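Local structure of aminotransferase (Bacillus subtilis, 6L1O) at residues 124-129 with 178-183; 207-212 with 321-326; 239-244 with 289-294. The protein transfers amino groups with the help of pyridoxal 5'-phosphate, as part of the pathway that makes the dipeptide antibiotic bacilysin. All coordinates share one frame; numbering follows the deposited sequence.

Interaction 1: 124-129 with 178-183; sequences PNPGYP and NPTGAV. With PLP (pyridoxal-5'-phosphate), chain E.
Tyr128 and Asn178 meet at PLP, Tyr128 over the pyridine ring and Asn178 at O3. They sit on two loops that follow parallel strands of the large central sheet. These loops line the cofactor pocket of the class I aminotransferase fold, fold type I of the PLP enzymes. Segment 124-129 leaves strand 120-125. Segment 178-183 belongs to the loop between strand 168-174 and helix 186-199.

The aromatic contact is with the cofactor. The Tyr128 ring lies over the pyridine ring, with PLP C2 3.6 Å above the plane of the tyrosine and over its centre. Its CG is anti to the backbone N (chi1 -167°), which lays the ring over the cofactor. PLP C2A, the methyl carbon, sits 3.5 Å from Tyr128 CG. Asn178 ND2 approaches Tyr128 CD1 obliquely, at 3.6 Å. The ring and amide planes are 50° apart.

The polar contact is also with PLP. Asn178 ND2 donates to PLP O3 at 2.8 Å, with a bent N-H...O angle of 143°. The other end of the amide is held too, because Asn178 OD1 bonds to Arg367. The two bonds fix the rotation of the amide and leave its nitrogen facing O3. Asn178 O is buried by the contact and has no partner in the model.

The apolar contact lies further from the cofactor. Pro126 and Pro179 both follow cis peptide bonds. Their rings touch through Pro126 CB and Pro179 CD, 4.0 Å apart. Thr180 CG2 meets Pro126 CG, and the two side chains cross at about a right angle. The hydroxyl of Thr180 is turned to its own chain and also bonds to Asn177. It closes an ST turn, in which Ala182 N donates to Thr180 OG1 at 3.2 Å.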
# COMPACT_ATOMS: atom_id res chain seq x y z
N PRO B 124 3.15 23.35 6.69
CA PRO B 124 4.33 24.19 6.97
C PRO B 124 5.18 24.48 5.75
O PRO B 124 5.32 23.66 4.82
CB PRO B 124 5.09 23.37 8.06
CG PRO B 124 4.66 22.01 7.83
CD PRO B 124 3.23 22.06 7.40
N ASN B 125 5.79 25.67 5.75
CA ASN B 125 6.70 26.11 4.68
C ASN B 125 7.92 26.69 5.43
O ASN B 125 7.82 27.75 6.06
CB ASN B 125 6.01 27.12 3.76
CG ASN B 125 6.89 27.67 2.68
OD1 ASN B 125 8.03 27.30 2.51
ND2 ASN B 125 6.35 28.62 1.93
N PRO B 126 9.05 25.98 5.41
CA PRO B 126 9.31 24.74 4.63
C PRO B 126 8.68 23.51 5.20
O PRO B 126 8.37 23.47 6.36
CB PRO B 126 10.84 24.63 4.62
CG PRO B 126 11.29 25.44 5.74
CD PRO B 126 10.29 26.52 5.98
N GLY B 127 8.52 22.49 4.35
CA GLY B 127 7.88 21.25 4.78
C GLY B 127 8.16 20.11 3.78
O GLY B 127 8.42 20.32 2.60
N TYR B 128 8.09 18.91 4.31
CA TYR B 128 8.17 17.69 3.50
C TYR B 128 7.24 17.78 2.26
O TYR B 128 6.02 17.84 2.40
CB TYR B 128 7.76 16.56 4.37
CG TYR B 128 8.02 15.18 3.90
CD1 TYR B 128 9.31 14.79 3.49
CD2 TYR B 128 7.03 14.20 3.97
CE1 TYR B 128 9.57 13.50 3.10
CE2 TYR B 128 7.29 12.87 3.61
CZ TYR B 128 8.56 12.54 3.21
OH TYR B 128 8.85 11.26 2.84
N PRO B 129 7.81 17.77 1.04
CA PRO B 129 7.00 17.95 -0.18
C PRO B 129 5.92 16.86 -0.38
O PRO B 129 4.95 17.07 -1.08
CB PRO B 129 8.04 17.90 -1.32
CG PRO B 129 9.28 17.42 -0.73
CD PRO B 129 9.25 17.71 0.74
N ASN B 178 12.07 18.05 9.22
CA ASN B 178 12.67 17.91 7.91
C ASN B 178 12.12 19.09 7.11
O ASN B 178 10.95 19.15 6.86
CB ASN B 178 12.25 16.59 7.29
CG ASN B 178 12.78 16.39 5.88
OD1 ASN B 178 13.50 17.23 5.32
ND2 ASN B 178 12.38 15.27 5.27
N PRO B 179 12.97 20.03 6.69
CA PRO B 179 14.41 19.94 6.59
C PRO B 179 15.23 20.73 7.60
O PRO B 179 16.42 20.74 7.44
CB PRO B 179 14.63 20.52 5.20
CG PRO B 179 13.72 21.70 5.24
CD PRO B 179 12.48 21.21 5.92
N THR B 180 14.61 21.40 8.60
CA THR B 180 15.32 22.42 9.32
C THR B 180 16.14 21.89 10.47
O THR B 180 17.04 22.56 10.88
CB THR B 180 14.42 23.54 9.87
OG1 THR B 180 13.49 23.02 10.82
CG2 THR B 180 13.73 24.31 8.76
N GLY B 181 15.80 20.73 11.00
CA GLY B 181 16.45 20.19 12.17
C GLY B 181 15.85 20.68 13.45
O GLY B 181 16.27 20.29 14.54
N ALA B 182 14.80 21.51 13.36
CA ALA B 182 14.26 22.12 14.57
C ALA B 182 13.44 21.10 15.37
O ALA B 182 12.97 20.12 14.82
CB ALA B 182 13.38 23.32 14.20
N VAL B 183 13.24 21.38 16.64
CA VAL B 183 12.55 20.49 17.55
C VAL B 183 11.43 21.25 18.25
O VAL B 183 11.44 22.44 18.24
CB VAL B 183 13.52 19.88 18.59
CG1 VAL B 183 14.48 18.89 17.91
CG2 VAL B 183 14.29 20.97 19.34
N1 PLP E . 8.02 12.13 7.11
C2 PLP E . 9.16 12.80 6.86
C2A PLP E . 9.24 14.29 7.03
C3 PLP E . 10.31 12.12 6.32
O3 PLP E . 11.46 12.72 6.00
C4 PLP E . 10.19 10.71 6.19
C4A PLP E . 11.24 10.10 5.29
C5 PLP E . 8.93 10.05 6.49
C6 PLP E . 7.89 10.82 6.99
C5A PLP E . 8.76 8.56 6.45
O4P PLP E . 8.87 7.97 5.22
P PLP E . 8.46 6.40 5.04
O1P PLP E . 7.48 6.40 3.93
O2P PLP E . 7.98 5.80 6.34
O3P PLP E . 9.76 5.74 4.66

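Interaction 2: 207-212 with 321-326; sequences FAYGAF and KGTFYV. With PLP (pyridoxal-5'-phosphate), chain E.
Tyr209 OH touches both PLP O3 and Tyr325 OH, each at 2.6 Å. Both contacts are short hydrogen bonds. Tyr209 therefore links the phenolic oxygen of the cofactor to a second tyrosine. Next to it, Ala208 CB rests 3.5 Å from PLP C6.

Around the hydroxyl pair, three rings form an aromatic cluster. The edge of Tyr209 points at the face of Phe324 in a T-shaped stack, with planes at 88°. Tyr209 CE1 lies over the rim of that face, 3.8 Å from Phe324 CZ. Tyr325 turns its own edge to the face of Tyr209 in an offset edge-to-face pair, with planes at 71°. Phe324 CD1 in turn covers one face of Tyr325. Near the root of the Tyr209 ring, the Thr323 methyl CG2 packs on Tyr209 CG.

In the fold, the contact joins the loop after strand 202-206 of the large sheet to the start of strand 325-329 in the small antiparallel sheet.

Backbone bonds surround the rings. Thr323 N donates to Phe212 O at 2.9 Å. Two successive type I turns, Phe207 to Gly210 and Tyr209 to Phe212, fold the first loop. Thr323 OG1 lies between its backbone N and carbonyl carbon (chi1 88°). There it donates to Gly322 O at 2.7 Å and accepts from Tyr325 N at 3.0 Å, forming an ST turn. Further out, the ring of Tyr298 meets those of Phe212 and Phe324.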
# COMPACT_ATOMS: atom_id res chain seq x y z
N PHE B 207 6.07 12.09 13.03
CA PHE B 207 7.08 11.82 14.03
C PHE B 207 8.18 10.89 13.46
O PHE B 207 8.77 10.12 14.18
CB PHE B 207 6.40 11.26 15.30
CG PHE B 207 7.13 11.49 16.59
CD1 PHE B 207 7.92 12.60 16.81
CD2 PHE B 207 6.94 10.60 17.67
CE1 PHE B 207 8.52 12.84 18.01
CE2 PHE B 207 7.54 10.85 18.91
CZ PHE B 207 8.33 11.98 19.09
N ALA B 208 8.50 11.06 12.18
CA ALA B 208 9.48 10.23 11.50
C ALA B 208 10.87 10.26 12.13
O ALA B 208 11.58 9.27 12.09
CB ALA B 208 9.59 10.63 10.06
N TYR B 209 11.23 11.39 12.78
CA TYR B 209 12.56 11.56 13.36
C TYR B 209 12.48 11.58 14.88
O TYR B 209 13.40 12.07 15.59
CB TYR B 209 13.26 12.82 12.78
CG TYR B 209 13.41 12.76 11.30
CD1 TYR B 209 14.51 12.07 10.70
CD2 TYR B 209 12.45 13.29 10.44
CE1 TYR B 209 14.60 11.95 9.35
CE2 TYR B 209 12.56 13.17 9.09
CZ TYR B 209 13.64 12.50 8.54
OH TYR B 209 13.76 12.34 7.21
N GLY B 210 11.41 10.98 15.41
CA GLY B 210 11.16 10.92 16.83
C GLY B 210 12.19 10.26 17.69
O GLY B 210 12.13 10.39 18.91
N ALA B 211 13.12 9.53 17.09
CA ALA B 211 14.23 8.92 17.83
C ALA B 211 15.42 9.92 17.92
O ALA B 211 16.34 9.74 18.70
CB ALA B 211 14.68 7.64 17.18
N PHE B 212 15.41 10.97 17.15
CA PHE B 212 16.65 11.74 16.95
C PHE B 212 16.56 13.19 17.37
O PHE B 212 16.51 14.05 16.53
CB PHE B 212 17.09 11.63 15.50
CG PHE B 212 17.24 10.22 15.03
CD1 PHE B 212 18.30 9.44 15.52
CD2 PHE B 212 16.33 9.63 14.16
CE1 PHE B 212 18.49 8.14 15.09
CE2 PHE B 212 16.51 8.32 13.74
CZ PHE B 212 17.58 7.57 14.23
N LYS B 321 19.07 20.63 15.94
CA LYS B 321 18.63 20.09 17.21
C LYS B 321 18.16 18.64 17.12
O LYS B 321 18.22 17.87 18.10
CB LYS B 321 17.53 20.94 17.82
CG LYS B 321 18.01 22.26 18.41
CD LYS B 321 19.13 22.03 19.40
CE LYS B 321 19.53 23.34 20.08
NZ LYS B 321 20.26 24.19 19.11
N GLY B 322 17.74 18.25 15.95
CA GLY B 322 17.25 16.86 15.73
C GLY B 322 17.33 16.52 14.27
O GLY B 322 17.68 17.36 13.46
N THR B 323 16.97 15.28 13.94
CA THR B 323 17.15 14.69 12.59
C THR B 323 18.63 14.52 12.17
O THR B 323 19.52 14.99 12.84
CB THR B 323 16.46 15.48 11.47
OG1 THR B 323 17.33 16.51 10.96
CG2 THR B 323 15.12 16.06 11.92
N PHE B 324 18.86 13.94 11.00
CA PHE B 324 20.20 13.82 10.46
C PHE B 324 20.46 14.77 9.32
O PHE B 324 21.29 14.50 8.48
CB PHE B 324 20.58 12.40 10.07
CG PHE B 324 19.53 11.64 9.29
CD1 PHE B 324 19.04 12.09 8.06
CD2 PHE B 324 19.01 10.47 9.81
CE1 PHE B 324 18.12 11.37 7.33
CE2 PHE B 324 18.09 9.72 9.07
CZ PHE B 324 17.65 10.18 7.83
N TYR B 325 19.73 15.88 9.32
CA TYR B 325 19.86 16.89 8.27
C TYR B 325 20.58 18.15 8.81
O TYR B 325 20.35 18.54 9.95
CB TYR B 325 18.48 17.31 7.73
CG TYR B 325 17.71 16.20 7.14
CD1 TYR B 325 18.17 15.53 6.01
CD2 TYR B 325 16.49 15.80 7.69
CE1 TYR B 325 17.47 14.47 5.47
CE2 TYR B 325 15.79 14.74 7.12
CZ TYR B 325 16.26 14.09 6.03
OH TYR B 325 15.58 13.03 5.47
N VAL B 326 21.43 18.73 7.98
CA VAL B 326 22.00 20.06 8.25
C VAL B 326 21.36 21.04 7.27
O VAL B 326 21.33 20.79 6.09
CB VAL B 326 23.54 20.06 8.10
CG1 VAL B 326 24.15 21.47 8.35
CG2 VAL B 326 24.18 19.03 9.03
N1 PLP E . 8.02 12.13 7.11
C2 PLP E . 9.16 12.80 6.86
C2A PLP E . 9.24 14.29 7.03
C3 PLP E . 10.31 12.12 6.32
O3 PLP E . 11.46 12.72 6.00
C4 PLP E . 10.19 10.71 6.19
C4A PLP E . 11.24 10.10 5.29
C5 PLP E . 8.93 10.05 6.49
C6 PLP E . 7.89 10.82 6.99
C5A PLP E . 8.76 8.56 6.45
O4P PLP E . 8.87 7.97 5.22
P PLP E . 8.46 6.40 5.04
O1P PLP E . 7.48 6.40 3.93
O2P PLP E . 7.98 5.80 6.34
O3P PLP E . 9.76 5.74 4.66

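Interaction 3: 239-244 with 289-294; sequences KTFNMA and EHTESL. With PLP (pyridoxal-5'-phosphate), chain E.
Thr240 and Thr291 touch through their methyls, with CG2 to CG2 at 3.9 Å. In both, CG2 is anti to the backbone N, and the two side chains cross at a slant. Thr240 CG2 also sits over the centre of the Phe241 ring, 3.5 Å above its plane. Thr240 OG1 bonds instead to Tyr235. Thr291 OG1 lies 3.0 Å from a water that donates to Thr240 O at 2.9 Å, so a water bridges the segments.

Leu294, with CG anti to its backbone N (chi1 -178°), reaches from helix 289-313 toward segment 239-244. Its CD2 lies 3.7 Å from both Thr240 O and Asn242 OD1. Asn242 comes from the opposite direction. Its OD1 is buried with no partner in the model.

Lys239 runs the other way, its chain bent at chi2 and chi4, and puts NZ 2.2 Å from PLP C4A. That is too close for a non-bonded contact. The equivalent lysine in this family forms a Schiff base with the cofactor aldehyde, but the modelled distance leaves the state here doubtful. With no direct hydrogen bond across the segments, their join rests on carbon contacts and one water, while Tyr235 holds Thr240 OG1 and Pro45 O holds Asn242 ND2.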
# COMPACT_ATOMS: atom_id res chain seq x y z
N LYS B 239 13.43 5.55 9.66
CA LYS B 239 14.60 6.24 10.18
C LYS B 239 15.07 5.66 11.50
O LYS B 239 16.23 5.55 11.75
CB LYS B 239 14.30 7.74 10.33
CG LYS B 239 13.80 8.42 9.05
CD LYS B 239 14.54 7.94 7.80
CE LYS B 239 14.10 8.60 6.55
NZ LYS B 239 12.73 9.14 6.64
N THR B 240 14.14 5.33 12.39
CA THR B 240 14.49 4.87 13.71
C THR B 240 15.32 3.61 13.67
O THR B 240 16.28 3.46 14.41
CB THR B 240 13.23 4.63 14.58
OG1 THR B 240 12.54 5.88 14.74
CG2 THR B 240 13.63 4.11 15.95
N PHE B 241 14.97 2.72 12.78
CA PHE B 241 15.53 1.37 12.78
C PHE B 241 16.30 1.01 11.55
O PHE B 241 16.62 -0.18 11.33
CB PHE B 241 14.39 0.36 13.00
CG PHE B 241 13.70 0.52 14.32
CD1 PHE B 241 14.34 0.20 15.50
CD2 PHE B 241 12.38 0.99 14.37
CE1 PHE B 241 13.70 0.37 16.72
CE2 PHE B 241 11.72 1.08 15.58
CZ PHE B 241 12.40 0.78 16.76
N ASN B 242 16.63 2.00 10.71
CA ASN B 242 17.23 1.71 9.40
C ASN B 242 16.38 0.66 8.65
O ASN B 242 16.89 -0.39 8.15
CB ASN B 242 18.67 1.19 9.57
CG ASN B 242 19.60 2.15 10.21
OD1 ASN B 242 19.44 3.34 10.11
ND2 ASN B 242 20.62 1.62 10.90
N MET B 243 15.07 0.90 8.61
CA MET B 243 14.13 -0.01 7.94
C MET B 243 13.40 0.66 6.79
O MET B 243 12.25 0.26 6.43
CB MET B 243 13.15 -0.57 8.97
CG MET B 243 13.77 -1.58 9.90
SD MET B 243 12.71 -2.11 11.24
CE MET B 243 11.77 -3.35 10.34
N ALA B 244 14.05 1.62 6.12
CA ALA B 244 13.41 2.39 5.06
C ALA B 244 12.85 1.54 3.97
O ALA B 244 11.74 1.81 3.46
CB ALA B 244 14.35 3.47 4.52
N GLU B 289 19.21 0.89 23.43
CA GLU B 289 20.62 1.25 23.24
C GLU B 289 21.09 1.16 21.80
O GLU B 289 21.99 1.87 21.41
CB GLU B 289 21.56 0.38 24.13
N HIS B 290 20.45 0.33 20.98
CA HIS B 290 20.77 0.27 19.56
C HIS B 290 20.46 1.61 18.85
O HIS B 290 21.23 2.11 18.06
CB HIS B 290 19.99 -0.87 18.85
CG HIS B 290 20.44 -2.25 19.19
ND1 HIS B 290 21.59 -2.80 18.67
CD2 HIS B 290 19.85 -3.21 19.92
CE1 HIS B 290 21.72 -4.04 19.11
NE2 HIS B 290 20.68 -4.30 19.88
N THR B 291 19.30 2.18 19.18
CA THR B 291 18.84 3.43 18.59
C THR B 291 19.67 4.59 19.19
O THR B 291 20.00 5.48 18.48
CB THR B 291 17.33 3.63 18.85
OG1 THR B 291 16.60 2.45 18.46
CG2 THR B 291 16.77 4.80 18.10
N GLU B 292 20.01 4.54 20.48
CA GLU B 292 20.85 5.57 21.07
C GLU B 292 22.23 5.57 20.41
O GLU B 292 22.80 6.64 20.14
CB GLU B 292 20.98 5.40 22.59
CG GLU B 292 19.70 5.57 23.40
CD GLU B 292 19.33 7.04 23.55
OE1 GLU B 292 20.11 7.77 24.17
OE2 GLU B 292 18.29 7.49 23.03
N SER B 293 22.76 4.38 20.15
CA SER B 293 24.02 4.23 19.45
C SER B 293 23.98 4.85 18.04
O SER B 293 24.94 5.55 17.62
CB SER B 293 24.39 2.76 19.35
OG SER B 293 25.70 2.61 18.85
N LEU B 294 22.87 4.65 17.32
CA LEU B 294 22.65 5.22 16.06
C LEU B 294 22.56 6.75 16.11
O LEU B 294 23.16 7.43 15.27
CB LEU B 294 21.37 4.64 15.42
CG LEU B 294 21.02 5.11 14.05
CD1 LEU B 294 22.13 4.89 13.03
CD2 LEU B 294 19.72 4.43 13.63
N1 PLP E . 8.02 12.13 7.11
C2 PLP E . 9.16 12.80 6.86
C2A PLP E . 9.24 14.29 7.03
C3 PLP E . 10.31 12.12 6.32
O3 PLP E . 11.46 12.72 6.00
C4 PLP E . 10.19 10.71 6.19
C4A PLP E . 11.24 10.10 5.29
C5 PLP E . 8.93 10.05 6.49
C6 PLP E . 7.89 10.82 6.99
C5A PLP E . 8.76 8.56 6.45
O4P PLP E . 8.87 7.97 5.22
P PLP E . 8.46 6.40 5.04
O1P PLP E . 7.48 6.40 3.93
O2P PLP E . 7.98 5.80 6.34
O3P PLP E . 9.76 5.74 4.66
O HOH W 1 17.78 1.44 15.86

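How the interactions relate
All three contacts are largely buried and each reaches PLP, but from different parts of the fold. Interactions 1 and 2 touch: Gly181 O probably accepts a hydrogen bond from Gly322 N, and Asn178 packs on Tyr325. Interactions 2 and 3 also touch, where Phe212 meets Lys239 O and Ala211 meets Thr291. Interactions 1 and 3 do not. The centre of interaction 3 lies about 15 Å from the chain centre, against about 9 Å for the others. Its helix 289-313 precedes strand 325-329, so it is nested inside the loop that interaction 2 closes. Interaction 2 has direct hydrogen bonds across its segments. Interactions 1 and 3 have none, and interaction 1 gathers on the cofactor.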